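Flagellar hook protein FlgE (Caulobacter crescentus CB15, PDB 5AY6) probably builds the flagellar hook, the universal joint between rotary motor and filament, this chain being a 32 kDa fragment of the subunit. Local coordinates at residues V38-Y52 with I114-I128. Numbering follows the deposited sequence.
Sequences VVDSATNSHNYDVVY and INAAGTTVNLADLGI
V38 sets its CG1 methyl 4.0 Å from V121 CB, where a β-hairpin (strands 24-39 and 45-53) of the antiparallel five-stranded sheet in the third domain of FlgE packs against the 114-128 segment. One water joins V39 O to N122 N and D125 OD2. The type I turn D40-T43 forms the hairpin's end, and D40 organises it: OD1 accepts from A42 N, an Asx turn, and from N44 N, on opposite faces of the carboxylate, while H46 NE2 gives OD2 a nearly straight bond (174°). With CG between backbone N and carbonyl carbon (chi1 61°), this carboxylate lies against T119 CG2, 3.5 Å from D40 CG. S41 pairs twice with T120: its N donates to T120 O, in the carbonyl plane, and its OG receives T120 N at 2.9 Å and 172°. H46, whose ND1 bonds E73, carries Y48 OH over its ring centre. That hydroxyl oxygen also lies 3.5 Å from I114 CD1, and farther back Y48 CD2 meets L126 CD2 at 3.8 Å. V50 CG2 rests near L126 O. Finally Y52 OH approaches I128 CG1 (3.7 Å), and a water that donates to L126 O accepts from Y52 OH at 2.7 Å.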
# COMPACT_ATOMS: atom_id res chain seq x y z
N VAL A 38 -8.68 27.28 12.64
CA VAL A 38 -7.56 26.80 13.44
C VAL A 38 -6.61 27.96 13.70
O VAL A 38 -5.99 28.49 12.77
CB VAL A 38 -6.81 25.65 12.74
CG1 VAL A 38 -5.59 25.24 13.55
CG2 VAL A 38 -7.75 24.47 12.52
N VAL A 39 -6.50 28.37 14.96
CA VAL A 39 -5.63 29.48 15.34
C VAL A 39 -4.21 29.00 15.60
O VAL A 39 -3.99 28.06 16.37
CB VAL A 39 -6.16 30.19 16.60
CG1 VAL A 39 -5.23 31.33 17.00
CG2 VAL A 39 -7.57 30.72 16.34
N ASP A 40 -3.23 29.64 14.96
CA ASP A 40 -1.83 29.27 15.16
C ASP A 40 -1.23 30.07 16.30
O ASP A 40 -1.87 30.96 16.86
CB ASP A 40 -1.01 29.43 13.87
CG ASP A 40 -0.97 30.87 13.35
OD1 ASP A 40 -1.01 31.83 14.14
OD2 ASP A 40 -0.88 31.04 12.11
N SER A 41 0.02 29.77 16.64
CA SER A 41 0.68 30.39 17.78
C SER A 41 0.92 31.89 17.57
O SER A 41 1.28 32.60 18.51
CB SER A 41 2.01 29.68 18.07
OG SER A 41 2.85 29.65 16.93
N ALA A 42 0.71 32.37 16.35
CA ALA A 42 0.83 33.80 16.04
C ALA A 42 -0.55 34.46 15.95
O ALA A 42 -0.69 35.53 15.35
CB ALA A 42 1.60 34.00 14.75
N THR A 43 -1.55 33.80 16.53
CA THR A 43 -2.94 34.26 16.59
C THR A 43 -3.64 34.36 15.23
O THR A 43 -4.72 34.93 15.13
CB THR A 43 -3.07 35.63 17.30
OG1 THR A 43 -2.60 36.68 16.43
CG2 THR A 43 -2.27 35.65 18.60
N ASN A 44 -3.02 33.80 14.19
CA ASN A 44 -3.64 33.79 12.87
C ASN A 44 -4.52 32.55 12.69
O ASN A 44 -4.13 31.45 13.08
CB ASN A 44 -2.57 33.85 11.78
CG ASN A 44 -1.75 35.12 11.85
OD1 ASN A 44 -2.26 36.19 12.16
ND2 ASN A 44 -0.45 35.00 11.58
N SER A 45 -5.69 32.73 12.10
CA SER A 45 -6.63 31.62 11.89
C SER A 45 -6.53 31.05 10.49
O SER A 45 -6.26 31.78 9.53
CB SER A 45 -8.07 32.07 12.15
OG SER A 45 -8.64 32.60 10.97
N HIS A 46 -6.75 29.75 10.37
CA HIS A 46 -6.69 29.07 9.07
C HIS A 46 -7.84 28.09 8.89
O HIS A 46 -8.45 27.64 9.85
CB HIS A 46 -5.37 28.30 8.91
CG HIS A 46 -4.15 29.07 9.33
ND1 HIS A 46 -3.29 29.63 8.42
CD2 HIS A 46 -3.65 29.34 10.56
CE1 HIS A 46 -2.30 30.23 9.07
NE2 HIS A 46 -2.50 30.07 10.36
N ASN A 47 -8.11 27.76 7.63
CA ASN A 47 -8.90 26.58 7.30
C ASN A 47 -7.96 25.56 6.67
O ASN A 47 -7.22 25.88 5.73
CB ASN A 47 -10.05 26.92 6.36
CG ASN A 47 -11.05 27.89 6.96
OD1 ASN A 47 -11.20 27.96 8.18
ND2 ASN A 47 -11.72 28.65 6.11
N TYR A 48 -7.98 24.34 7.19
CA TYR A 48 -7.06 23.31 6.73
C TYR A 48 -7.77 22.08 6.19
O TYR A 48 -8.84 21.71 6.67
CB TYR A 48 -6.12 22.88 7.86
CG TYR A 48 -5.05 23.87 8.24
CD1 TYR A 48 -4.08 24.26 7.32
CD2 TYR A 48 -4.98 24.38 9.53
CE1 TYR A 48 -3.09 25.16 7.67
CE2 TYR A 48 -3.99 25.28 9.89
CZ TYR A 48 -3.05 25.66 8.95
OH TYR A 48 -2.07 26.55 9.31
N ASP A 49 -7.17 21.45 5.20
CA ASP A 49 -7.56 20.10 4.82
C ASP A 49 -6.59 19.13 5.48
O ASP A 49 -5.38 19.38 5.53
CB ASP A 49 -7.56 19.91 3.30
CG ASP A 49 -8.81 20.47 2.64
OD1 ASP A 49 -9.87 20.50 3.31
OD2 ASP A 49 -8.74 20.86 1.46
N VAL A 50 -7.12 18.04 6.02
CA VAL A 50 -6.28 17.03 6.63
C VAL A 50 -6.42 15.73 5.85
O VAL A 50 -7.51 15.19 5.70
CB VAL A 50 -6.65 16.79 8.11
CG1 VAL A 50 -5.66 15.82 8.76
CG2 VAL A 50 -6.67 18.12 8.86
N VAL A 51 -5.29 15.23 5.35
CA VAL A 51 -5.31 14.03 4.54
C VAL A 51 -4.45 12.94 5.17
O VAL A 51 -3.23 13.09 5.26
CB VAL A 51 -4.81 14.30 3.10
CG1 VAL A 51 -4.92 13.04 2.24
CG2 VAL A 51 -5.58 15.46 2.47
N TYR A 52 -5.09 11.87 5.63
CA TYR A 52 -4.39 10.68 6.07
C TYR A 52 -4.16 9.76 4.88
O TYR A 52 -5.08 9.53 4.09
CB TYR A 52 -5.19 9.92 7.13
CG TYR A 52 -5.43 10.66 8.43
CD1 TYR A 52 -4.46 10.69 9.42
CD2 TYR A 52 -6.64 11.28 8.67
CE1 TYR A 52 -4.68 11.35 10.62
CE2 TYR A 52 -6.88 11.94 9.87
CZ TYR A 52 -5.89 11.97 10.83
OH TYR A 52 -6.13 12.63 12.02
N ILE A 114 4.11 25.15 11.04
CA ILE A 114 3.48 25.38 9.74
C ILE A 114 4.33 26.29 8.86
O ILE A 114 3.99 26.53 7.70
CB ILE A 114 2.07 25.99 9.90
CG1 ILE A 114 2.13 27.34 10.62
CG2 ILE A 114 1.15 25.02 10.63
CD1 ILE A 114 0.78 28.01 10.80
N ASN A 115 5.43 26.80 9.41
CA ASN A 115 6.42 27.53 8.61
C ASN A 115 7.80 27.46 9.26
O ASN A 115 7.93 27.05 10.41
CB ASN A 115 5.99 28.99 8.39
CG ASN A 115 5.81 29.76 9.68
OD1 ASN A 115 6.61 29.65 10.61
ND2 ASN A 115 4.74 30.56 9.75
N ALA A 116 8.83 27.86 8.52
CA ALA A 116 10.20 27.78 9.01
C ALA A 116 10.45 28.75 10.16
O ALA A 116 11.37 28.56 10.96
CB ALA A 116 11.19 28.04 7.88
N ALA A 117 9.61 29.78 10.25
CA ALA A 117 9.72 30.76 11.32
C ALA A 117 9.37 30.13 12.67
O ALA A 117 9.75 30.64 13.72
CB ALA A 117 8.84 31.95 11.04
N GLY A 118 8.64 29.02 12.63
CA GLY A 118 8.37 28.26 13.83
C GLY A 118 6.97 28.41 14.40
O GLY A 118 6.69 27.97 15.52
N THR A 119 6.09 29.04 13.64
CA THR A 119 4.69 29.13 14.02
C THR A 119 4.07 27.74 14.04
O THR A 119 4.34 26.92 13.16
CB THR A 119 3.90 30.04 13.05
OG1 THR A 119 4.52 31.33 12.99
CG2 THR A 119 2.47 30.21 13.51
N THR A 120 3.26 27.45 15.05
CA THR A 120 2.68 26.12 15.20
C THR A 120 1.16 26.14 15.25
O THR A 120 0.55 27.17 15.50
CB THR A 120 3.20 25.41 16.47
OG1 THR A 120 2.84 26.16 17.64
CG2 THR A 120 4.71 25.23 16.42
N VAL A 121 0.56 24.98 14.99
CA VAL A 121 -0.85 24.75 15.30
C VAL A 121 -0.94 23.51 16.17
O VAL A 121 -0.03 22.68 16.19
CB VAL A 121 -1.72 24.59 14.03
CG1 VAL A 121 -1.66 25.84 13.17
CG2 VAL A 121 -1.29 23.36 13.24
N ASN A 122 -2.05 23.38 16.89
CA ASN A 122 -2.26 22.22 17.75
C ASN A 122 -2.78 21.02 16.96
O ASN A 122 -3.75 21.14 16.21
CB ASN A 122 -3.21 22.57 18.89
CG ASN A 122 -2.64 23.61 19.83
OD1 ASN A 122 -1.42 23.73 19.96
ND2 ASN A 122 -3.51 24.37 20.48
N LEU A 123 -2.13 19.87 17.15
CA LEU A 123 -2.56 18.63 16.51
C LEU A 123 -4.02 18.30 16.83
O LEU A 123 -4.73 17.73 16.00
CB LEU A 123 -1.66 17.46 16.94
CG LEU A 123 -0.18 17.51 16.59
CD1 LEU A 123 0.50 16.22 17.01
CD2 LEU A 123 0.03 17.77 15.10
N ALA A 124 -4.46 18.67 18.03
CA ALA A 124 -5.83 18.43 18.46
C ALA A 124 -6.83 19.21 17.60
O ALA A 124 -7.94 18.75 17.33
CB ALA A 124 -6.00 18.78 19.93
N ASP A 125 -6.44 20.41 17.17
CA ASP A 125 -7.30 21.22 16.32
C ASP A 125 -7.35 20.66 14.90
O ASP A 125 -8.23 21.01 14.11
CB ASP A 125 -6.83 22.68 16.30
CG ASP A 125 -7.09 23.39 17.62
OD1 ASP A 125 -8.16 23.14 18.22
OD2 ASP A 125 -6.24 24.18 18.05
N LEU A 126 -6.39 19.79 14.58
CA LEU A 126 -6.35 19.13 13.28
C LEU A 126 -7.02 17.76 13.33
O LEU A 126 -7.17 17.10 12.30
CB LEU A 126 -4.91 18.99 12.80
CG LEU A 126 -4.12 20.29 12.62
CD1 LEU A 126 -2.71 19.99 12.14
CD2 LEU A 126 -4.83 21.22 11.66
N GLY A 127 -7.41 17.32 14.53
CA GLY A 127 -8.07 16.04 14.69
C GLY A 127 -7.11 14.86 14.74
O GLY A 127 -7.54 13.71 14.81
N ILE A 128 -5.82 15.16 14.70
CA ILE A 128 -4.79 14.12 14.76
C ILE A 128 -4.72 13.58 16.18
O ILE A 128 -4.39 12.41 16.40
CB ILE A 128 -3.42 14.68 14.30
CG1 ILE A 128 -3.48 15.03 12.81
CG2 ILE A 128 -2.30 13.68 14.54
CD1 ILE A 128 -2.56 16.15 12.41
O HOH W 1 -4.19 25.30 16.62
O HOH W 2 -7.66 26.61 17.09
O HOH W 3 -8.01 14.52 11.52